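Local coordinates for hypothetical protein PH1789 (Pyrococcus horikoshii, PDB 1WR2) that is of unknown function but belongs to the ATP-grasp superfamily, whose members share a fold built from two alpha+beta subdomains, at residues A[1-13]-A[20-32]. Sequence-based numbering, arbitrary orientation.
Sequences MKEEAVRVIEEVL and MVEYEAKQVLKAY
Val8 reaches from helix 3-13 onto helix 22-30 and sets both its methyls to work. With CG1 anti to the backbone N (chi1 -173°), that branch lies 3.8 Å from the backbone O of Glu24 and also meets the Met20 methyl, while CG2 rests on the aliphatic stem of Gln27, the two side chains crossing at about a right angle. Val12, one turn on, brings its CG2 to 3.5 Å from Glu24 OE2, a carboxylate held by the backbone N of Val21 through OE1 and by Arg17 through OE2. The same Val12 CG2 sits 3.9 Å from Met20 CE. The bend of Met20 at chi3 (79°) turns its methyl to face both valines, while its backbone pairs with Ile232.

Toward the start of helix 3-13 the spacing tightens: at Ala5 and Val28 the CA atoms come within 4.7 Å. Here Ala31 takes the bent Lys2 chain, which passes over it with CG 3.4 Å from the Ala31 backbone O and beside its CB; Lys2 CB leans on the Tyr32 ring. The Ala5 methyl meets that of Ala31 and lies at the edge of the same ring, its CB 3.9 Å from Tyr32 CE2. Lys2 N gives Tyr32 OH a weak hydrogen bond of 3.3 Å; the hydroxyl has a stronger partner in Asp203 of helix 187-203.

Ile9 and Met20 pack onto strand 225-234 of the six-stranded sheet, which strand 19-20 borders. The result is a near-antiparallel pair of helices (162°), joined through an edge strand, packed against the antiparallel sheet of an ATP-grasp fold.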
ATOM      1  N   MET A   1      16.677  12.836  -2.972  1.00 75.06           N
ATOM      2  CA  MET A   1      15.275  12.789  -2.467  1.00 74.50           C
ATOM      3  C   MET A   1      14.303  13.345  -3.502  1.00 73.63           C
ATOM      4  O   MET A   1      14.264  14.555  -3.727  1.00 75.04           O
ATOM      5  CB  MET A   1      15.154  13.603  -1.174  1.00 75.20           C
ATOM      6  CG  MET A   1      15.951  13.048  -0.003  1.00 77.69           C
ATOM      7  SD  MET A   1      15.754  14.005   1.529  1.00 82.23           S
ATOM      8  CE  MET A   1      17.463  14.145   2.065  1.00 78.92           C
ATOM      9  N   LYS A   2      13.525  12.469  -4.138  1.00 71.05           N
ATOM     10  CA  LYS A   2      12.551  12.910  -5.132  1.00 68.26           C
ATOM     11  C   LYS A   2      11.686  13.995  -4.494  1.00 67.16           C
ATOM     12  O   LYS A   2      11.015  13.762  -3.488  1.00 65.84           O
ATOM     13  CB  LYS A   2      11.678  11.738  -5.586  1.00 68.34           C
ATOM     14  CG  LYS A   2      10.534  12.145  -6.499  1.00 68.50           C
ATOM     15  CD  LYS A   2      11.044  12.700  -7.820  1.00 69.17           C
ATOM     16  CE  LYS A   2       9.931  13.408  -8.579  1.00 69.13           C
ATOM     17  NZ  LYS A   2       8.744  12.532  -8.789  1.00 68.86           N
ATOM     18  N   GLU A   3      11.712  15.185  -5.084  1.00 65.88           N
ATOM     19  CA  GLU A   3      10.963  16.318  -4.560  1.00 64.62           C
ATOM     20  C   GLU A   3       9.481  16.060  -4.309  1.00 61.26           C
ATOM     21  O   GLU A   3       8.955  16.441  -3.266  1.00 59.84           O
ATOM     22  CB  GLU A   3      11.127  17.528  -5.485  1.00 68.32           C
ATOM     23  CG  GLU A   3      10.547  18.815  -4.909  1.00 72.42           C
ATOM     24  CD  GLU A   3      10.992  19.060  -3.472  1.00 74.84           C
ATOM     25  OE1 GLU A   3      12.219  19.084  -3.221  1.00 76.40           O
ATOM     26  OE2 GLU A   3      10.115  19.228  -2.595  1.00 74.59           O
ATOM     27  N   GLU A   4       8.805  15.418  -5.257  1.00 58.79           N
ATOM     28  CA  GLU A   4       7.378  15.138  -5.101  1.00 56.33           C
ATOM     29  C   GLU A   4       7.081  14.406  -3.793  1.00 53.90           C
ATOM     30  O   GLU A   4       6.085  14.689  -3.127  1.00 52.57           O
ATOM     31  CB  GLU A   4       6.871  14.317  -6.291  1.00 58.12           C
ATOM     32  CG  GLU A   4       5.394  13.919  -6.215  1.00 61.08           C
ATOM     33  CD  GLU A   4       4.463  15.088  -5.914  1.00 63.78           C
ATOM     34  OE1 GLU A   4       4.684  16.195  -6.458  1.00 65.53           O
ATOM     35  OE2 GLU A   4       3.497  14.898  -5.143  1.00 64.16           O
ATOM     36  N   ALA A   5       7.952  13.471  -3.426  1.00 51.53           N
ATOM     37  CA  ALA A   5       7.773  12.707  -2.197  1.00 51.17           C
ATOM     38  C   ALA A   5       7.928  13.611  -0.983  1.00 49.59           C
ATOM     39  O   ALA A   5       7.105  13.583  -0.072  1.00 49.32           O
ATOM     40  CB  ALA A   5       8.792  11.561  -2.134  1.00 50.89           C
ATOM     41  N   VAL A   6       8.988  14.414  -0.978  1.00 49.15           N
ATOM     42  CA  VAL A   6       9.253  15.331   0.125  1.00 50.53           C
ATOM     43  C   VAL A   6       8.122  16.346   0.249  1.00 50.35           C
ATOM     44  O   VAL A   6       7.820  16.832   1.339  1.00 50.02           O
ATOM     45  CB  VAL A   6      10.589  16.095  -0.087  1.00 51.14           C
ATOM     46  CG1 VAL A   6      10.797  17.107   1.032  1.00 50.97           C
ATOM     47  CG2 VAL A   6      11.750  15.114  -0.127  1.00 51.25           C
ATOM     48  N   ARG A   7       7.495  16.653  -0.880  1.00 52.13           N
ATOM     49  CA  ARG A   7       6.403  17.617  -0.919  1.00 54.28           C
ATOM     50  C   ARG A   7       5.180  17.056  -0.197  1.00 54.21           C
ATOM     51  O   ARG A   7       4.641  17.682   0.718  1.00 55.13           O
ATOM     52  CB  ARG A   7       6.042  17.930  -2.371  1.00 57.31           C
ATOM     53  CG  ARG A   7       5.357  19.277  -2.574  1.00 61.77           C
ATOM     54  CD  ARG A   7       4.307  19.181  -3.664  1.00 65.21           C
ATOM     55  NE  ARG A   7       3.098  18.534  -3.159  1.00 69.67           N
ATOM     56  CZ  ARG A   7       2.146  18.015  -3.927  1.00 70.93           C
ATOM     57  NH1 ARG A   7       2.259  18.058  -5.247  1.00 71.99           N
ATOM     58  NH2 ARG A   7       1.075  17.461  -3.372  1.00 72.53           N
ATOM     59  N   VAL A   8       4.750  15.869  -0.612  1.00 52.98           N
ATOM     60  CA  VAL A   8       3.597  15.227  -0.001  1.00 50.87           C
ATOM     61  C   VAL A   8       3.867  14.999   1.483  1.00 49.75           C
ATOM     62  O   VAL A   8       2.993  15.217   2.321  1.00 50.22           O
ATOM     63  CB  VAL A   8       3.284  13.879  -0.691  1.00 50.84           C
ATOM     64  CG1 VAL A   8       1.986  13.302  -0.150  1.00 50.23           C
ATOM     65  CG2 VAL A   8       3.186  14.079  -2.197  1.00 50.41           C
ATOM     66  N   ILE A   9       5.083  14.568   1.807  1.00 48.33           N
ATOM     67  CA  ILE A   9       5.454  14.330   3.199  1.00 48.37           C
ATOM     68  C   ILE A   9       5.379  15.619   4.021  1.00 50.44           C
ATOM     69  O   ILE A   9       4.718  15.666   5.062  1.00 48.95           O
ATOM     70  CB  ILE A   9       6.878  13.739   3.303  1.00 46.12           C
ATOM     71  CG1 ILE A   9       6.880  12.300   2.778  1.00 44.84           C
ATOM     72  CG2 ILE A   9       7.355  13.776   4.741  1.00 45.80           C
ATOM     73  CD1 ILE A   9       8.248  11.649   2.750  1.00 44.30           C
ATOM     74  N   GLU A  10       6.057  16.664   3.555  1.00 53.69           N
ATOM     75  CA  GLU A  10       6.050  17.946   4.257  1.00 57.23           C
ATOM     76  C   GLU A  10       4.620  18.417   4.509  1.00 58.00           C
ATOM     77  O   GLU A  10       4.265  18.809   5.624  1.00 58.19           O
ATOM     78  CB  GLU A  10       6.795  19.010   3.442  1.00 59.52           C
ATOM     79  CG  GLU A  10       8.316  18.928   3.500  1.00 64.16           C
ATOM     80  CD  GLU A  10       8.858  19.008   4.922  1.00 67.31           C
ATOM     81  OE1 GLU A  10       8.267  19.734   5.752  1.00 69.78           O
ATOM     82  OE2 GLU A  10       9.886  18.356   5.208  1.00 69.09           O
ATOM     83  N   GLU A  11       3.808  18.371   3.458  1.00 58.16           N
ATOM     84  CA  GLU A  11       2.412  18.792   3.529  1.00 59.88           C
ATOM     85  C   GLU A  11       1.678  18.128   4.690  1.00 58.61           C
ATOM     86  O   GLU A  11       0.950  18.786   5.438  1.00 58.76           O
ATOM     87  CB  GLU A  11       1.716  18.465   2.205  1.00 62.64           C
ATOM     88  CG  GLU A  11       0.293  18.995   2.080  1.00 67.89           C
ATOM     89  CD  GLU A  11      -0.258  18.866   0.665  1.00 70.23           C
ATOM     90  OE1 GLU A  11      -1.430  19.244   0.444  1.00 72.14           O
ATOM     91  OE2 GLU A  11       0.480  18.389  -0.226  1.00 71.47           O
ATOM     92  N   VAL A  12       1.877  16.823   4.840  1.00 56.58           N
ATOM     93  CA  VAL A  12       1.238  16.069   5.907  1.00 55.84           C
ATOM     94  C   VAL A  12       1.743  16.523   7.271  1.00 56.51           C
ATOM     95  O   VAL A  12       0.956  16.752   8.193  1.00 55.78           O
ATOM     96  CB  VAL A  12       1.509  14.553   5.747  1.00 55.35           C
ATOM     97  CG1 VAL A  12       0.947  13.791   6.930  1.00 53.39           C
ATOM     98  CG2 VAL A  12       0.882  14.053   4.452  1.00 54.02           C
ATOM     99  N   LEU A  13       3.060  16.649   7.398  1.00 56.39           N
ATOM    100  CA  LEU A  13       3.663  17.076   8.653  1.00 57.53           C
ATOM    101  C   LEU A  13       3.177  18.476   9.017  1.00 58.69           C
ATOM    102  O   LEU A  13       2.955  18.776  10.192  1.00 59.04           O
ATOM    103  CB  LEU A  13       5.190  17.053   8.536  1.00 56.38           C
ATOM    104  CG  LEU A  13       5.819  15.662   8.368  1.00 55.26           C
ATOM    105  CD1 LEU A  13       7.273  15.794   7.928  1.00 54.99           C
ATOM    106  CD2 LEU A  13       5.715  14.889   9.677  1.00 53.19           C
ATOM    107  N   MET A  20       0.214   8.788   7.355  1.00 39.35           N
ATOM    108  CA  MET A  20      -0.268   9.154   6.031  1.00 38.52           C
ATOM    109  C   MET A  20      -1.418   8.237   5.622  1.00 38.66           C
ATOM    110  O   MET A  20      -1.385   7.034   5.891  1.00 38.49           O
ATOM    111  CB  MET A  20       0.857   9.024   5.001  1.00 36.48           C
ATOM    112  CG  MET A  20       2.096   9.827   5.320  1.00 38.92           C
ATOM    113  SD  MET A  20       3.308   9.763   3.979  1.00 42.26           S
ATOM    114  CE  MET A  20       2.602  10.940   2.832  1.00 40.92           C
ATOM    115  N   VAL A  21      -2.434   8.796   4.967  1.00 37.60           N
ATOM    116  CA  VAL A  21      -3.561   7.987   4.507  1.00 34.59           C
ATOM    117  C   VAL A  21      -3.138   7.294   3.215  1.00 33.02           C
ATOM    118  O   VAL A  21      -2.158   7.682   2.593  1.00 32.76           O
ATOM    119  CB  VAL A  21      -4.837   8.847   4.278  1.00 36.42           C
ATOM    120  CG1 VAL A  21      -5.302   9.438   5.611  1.00 34.17           C
ATOM    121  CG2 VAL A  21      -4.557   9.945   3.282  1.00 34.24           C
ATOM    122  N   GLU A  22      -3.872   6.266   2.818  1.00 33.31           N
ATOM    123  CA  GLU A  22      -3.520   5.490   1.636  1.00 34.51           C
ATOM    124  C   GLU A  22      -3.136   6.281   0.389  1.00 34.06           C
ATOM    125  O   GLU A  22      -2.116   5.987  -0.227  1.00 32.54           O
ATOM    126  CB  GLU A  22      -4.650   4.519   1.285  1.00 36.63           C
ATOM    127  CG  GLU A  22      -4.296   3.527   0.187  1.00 35.35           C
ATOM    128  CD  GLU A  22      -5.412   2.527  -0.078  1.00 35.43           C
ATOM    129  OE1 GLU A  22      -6.349   2.434   0.749  1.00 33.06           O
ATOM    130  OE2 GLU A  22      -5.343   1.830  -1.107  1.00 34.07           O
ATOM    131  N   TYR A  23      -3.922   7.289   0.018  1.00 34.66           N
ATOM    132  CA  TYR A  23      -3.593   8.026  -1.194  1.00 37.32           C
ATOM    133  C   TYR A  23      -2.323   8.839  -1.057  1.00 37.42           C
ATOM    134  O   TYR A  23      -1.598   9.004  -2.033  1.00 37.82           O
ATOM    135  CB  TYR A  23      -4.775   8.906  -1.656  1.00 41.83           C
ATOM    136  CG  TYR A  23      -4.948  10.219  -0.930  1.00 44.32           C
ATOM    137  CD1 TYR A  23      -4.133  11.316  -1.215  1.00 46.48           C
ATOM    138  CD2 TYR A  23      -5.932  10.369   0.044  1.00 45.64           C
ATOM    139  CE1 TYR A  23      -4.297  12.534  -0.538  1.00 47.75           C
ATOM    140  CE2 TYR A  23      -6.103  11.573   0.724  1.00 46.79           C
ATOM    141  CZ  TYR A  23      -5.284  12.648   0.430  1.00 46.94           C
ATOM    142  OH  TYR A  23      -5.447  13.822   1.118  1.00 47.99           O
ATOM    143  N   GLU A  24      -2.028   9.328   0.149  1.00 35.88           N
ATOM    144  CA  GLU A  24      -0.809  10.123   0.366  1.00 37.65           C
ATOM    145  C   GLU A  24       0.415   9.220   0.322  1.00 36.61           C
ATOM    146  O   GLU A  24       1.449   9.587  -0.228  1.00 39.05           O
ATOM    147  CB  GLU A  24      -0.847  10.831   1.724  1.00 36.06           C
ATOM    148  CG  GLU A  24      -2.010  11.780   1.889  1.00 39.03           C
ATOM    149  CD  GLU A  24      -2.154  12.275   3.315  1.00 39.82           C
ATOM    150  OE1 GLU A  24      -1.947  11.467   4.244  1.00 37.53           O
ATOM    151  OE2 GLU A  24      -2.486  13.463   3.501  1.00 41.89           O
ATOM    152  N   ALA A  25       0.297   8.044   0.932  1.00 35.72           N
ATOM    153  CA  ALA A  25       1.389   7.073   0.940  1.00 33.44           C
ATOM    154  C   ALA A  25       1.711   6.688  -0.503  1.00 32.94           C
ATOM    155  O   ALA A  25       2.872   6.711  -0.922  1.00 31.27           O
ATOM    156  CB  ALA A  25       0.981   5.834   1.736  1.00 31.46           C
ATOM    157  N   LYS A  26       0.680   6.346  -1.268  1.00 32.22           N
ATOM    158  CA  LYS A  26       0.873   5.943  -2.656  1.00 34.23           C
ATOM    159  C   LYS A  26       1.508   7.012  -3.538  1.00 37.00           C
ATOM    160  O   LYS A  26       2.194   6.690  -4.509  1.00 38.29           O
ATOM    161  CB  LYS A  26      -0.444   5.456  -3.245  1.00 33.60           C
ATOM    162  CG  LYS A  26      -0.837   4.094  -2.699  1.00 31.96           C
ATOM    163  CD  LYS A  26      -2.205   3.684  -3.185  1.00 32.98           C
ATOM    164  CE  LYS A  26      -2.546   2.268  -2.759  1.00 32.76           C
ATOM    165  NZ  LYS A  26      -3.933   1.928  -3.205  1.00 34.06           N
ATOM    166  N   GLN A  27       1.283   8.277  -3.208  1.00 37.15           N
ATOM    167  CA  GLN A  27       1.900   9.363  -3.954  1.00 38.49           C
ATOM    168  C   GLN A  27       3.408   9.252  -3.725  1.00 39.04           C
ATOM    169  O   GLN A  27       4.201   9.452  -4.640  1.00 37.43           O
ATOM    170  CB  GLN A  27       1.396  10.715  -3.450  1.00 39.97           C
ATOM    171  CG  GLN A  27       0.020  11.106  -3.979  1.00 43.48           C
ATOM    172  CD  GLN A  27      -0.510  12.370  -3.324  1.00 46.92           C
ATOM    173  OE1 GLN A  27      -1.053  12.332  -2.218  1.00 49.94           O
ATOM    174  NE2 GLN A  27      -0.334  13.502  -3.995  1.00 48.92           N
ATOM    175  N   VAL A  28       3.803   8.935  -2.494  1.00 38.49           N
ATOM    176  CA  VAL A  28       5.221   8.784  -2.189  1.00 38.53           C
ATOM    177  C   VAL A  28       5.771   7.602  -2.987  1.00 37.85           C
ATOM    178  O   VAL A  28       6.848   7.682  -3.585  1.00 38.73           O
ATOM    179  CB  VAL A  28       5.445   8.524  -0.687  1.00 39.26           C
ATOM    180  CG1 VAL A  28       6.916   8.236  -0.421  1.00 40.44           C
ATOM    181  CG2 VAL A  28       4.988   9.730   0.119  1.00 39.66           C
ATOM    182  N   LEU A  29       5.015   6.511  -3.008  1.00 34.93           N
ATOM    183  CA  LEU A  29       5.426   5.318  -3.723  1.00 35.91           C
ATOM    184  C   LEU A  29       5.579   5.573  -5.220  1.00 37.69           C
ATOM    185  O   LEU A  29       6.592   5.200  -5.812  1.00 39.12           O
ATOM    186  CB  LEU A  29       4.433   4.180  -3.469  1.00 33.60           C
ATOM    187  CG  LEU A  29       4.234   3.792  -1.991  1.00 32.07           C
ATOM    188  CD1 LEU A  29       3.320   2.576  -1.900  1.00 30.28           C
ATOM    189  CD2 LEU A  29       5.567   3.473  -1.345  1.00 28.62           C
ATOM    190  N   LYS A  30       4.587   6.217  -5.831  1.00 38.02           N
ATOM    191  CA  LYS A  30       4.653   6.511  -7.258  1.00 39.90           C
ATOM    192  C   LYS A  30       5.849   7.395  -7.612  1.00 39.88           C
ATOM    193  O   LYS A  30       6.461   7.227  -8.668  1.00 38.63           O
ATOM    194  CB  LYS A  30       3.358   7.187  -7.730  1.00 42.07           C
ATOM    195  CG  LYS A  30       2.162   6.248  -7.800  1.00 47.55           C
ATOM    196  CD  LYS A  30       0.937   6.911  -8.425  1.00 52.44           C
ATOM    197  CE  LYS A  30       0.407   8.042  -7.566  1.00 54.10           C
ATOM    198  NZ  LYS A  30      -0.839   8.608  -8.149  1.00 56.88           N
ATOM    199  N   ALA A  31       6.178   8.332  -6.728  1.00 40.55           N
ATOM    200  CA  ALA A  31       7.291   9.245  -6.950  1.00 41.77           C
ATOM    201  C   ALA A  31       8.598   8.482  -7.133  1.00 44.36           C
ATOM    202  O   ALA A  31       9.582   9.031  -7.638  1.00 43.22           O
ATOM    203  CB  ALA A  31       7.411  10.215  -5.778  1.00 42.99           C
ATOM    204  N   TYR A  32       8.603   7.214  -6.717  1.00 43.61           N
ATOM    205  CA  TYR A  32       9.785   6.373  -6.844  1.00 42.93           C
ATOM    206  C   TYR A  32       9.580   5.254  -7.863  1.00 41.63           C
ATOM    207  O   TYR A  32      10.321   4.273  -7.898  1.00 40.64           O
ATOM    208  CB  TYR A  32      10.177   5.814  -5.470  1.00 42.75           C
ATOM    209  CG  TYR A  32      11.021   6.781  -4.665  1.00 42.65           C
ATOM    210  CD1 TYR A  32      12.412   6.709  -4.693  1.00 43.68           C
ATOM    211  CD2 TYR A  32      10.432   7.804  -3.923  1.00 42.26           C
ATOM    212  CE1 TYR A  32      13.196   7.636  -4.003  1.00 44.18           C
ATOM    213  CE2 TYR A  32      11.207   8.735  -3.232  1.00 43.72           C
ATOM    214  CZ  TYR A  32      12.590   8.640  -3.279  1.00 43.47           C
ATOM    215  OH  TYR A  32      13.364   9.547  -2.597  1.00 45.91           O
TER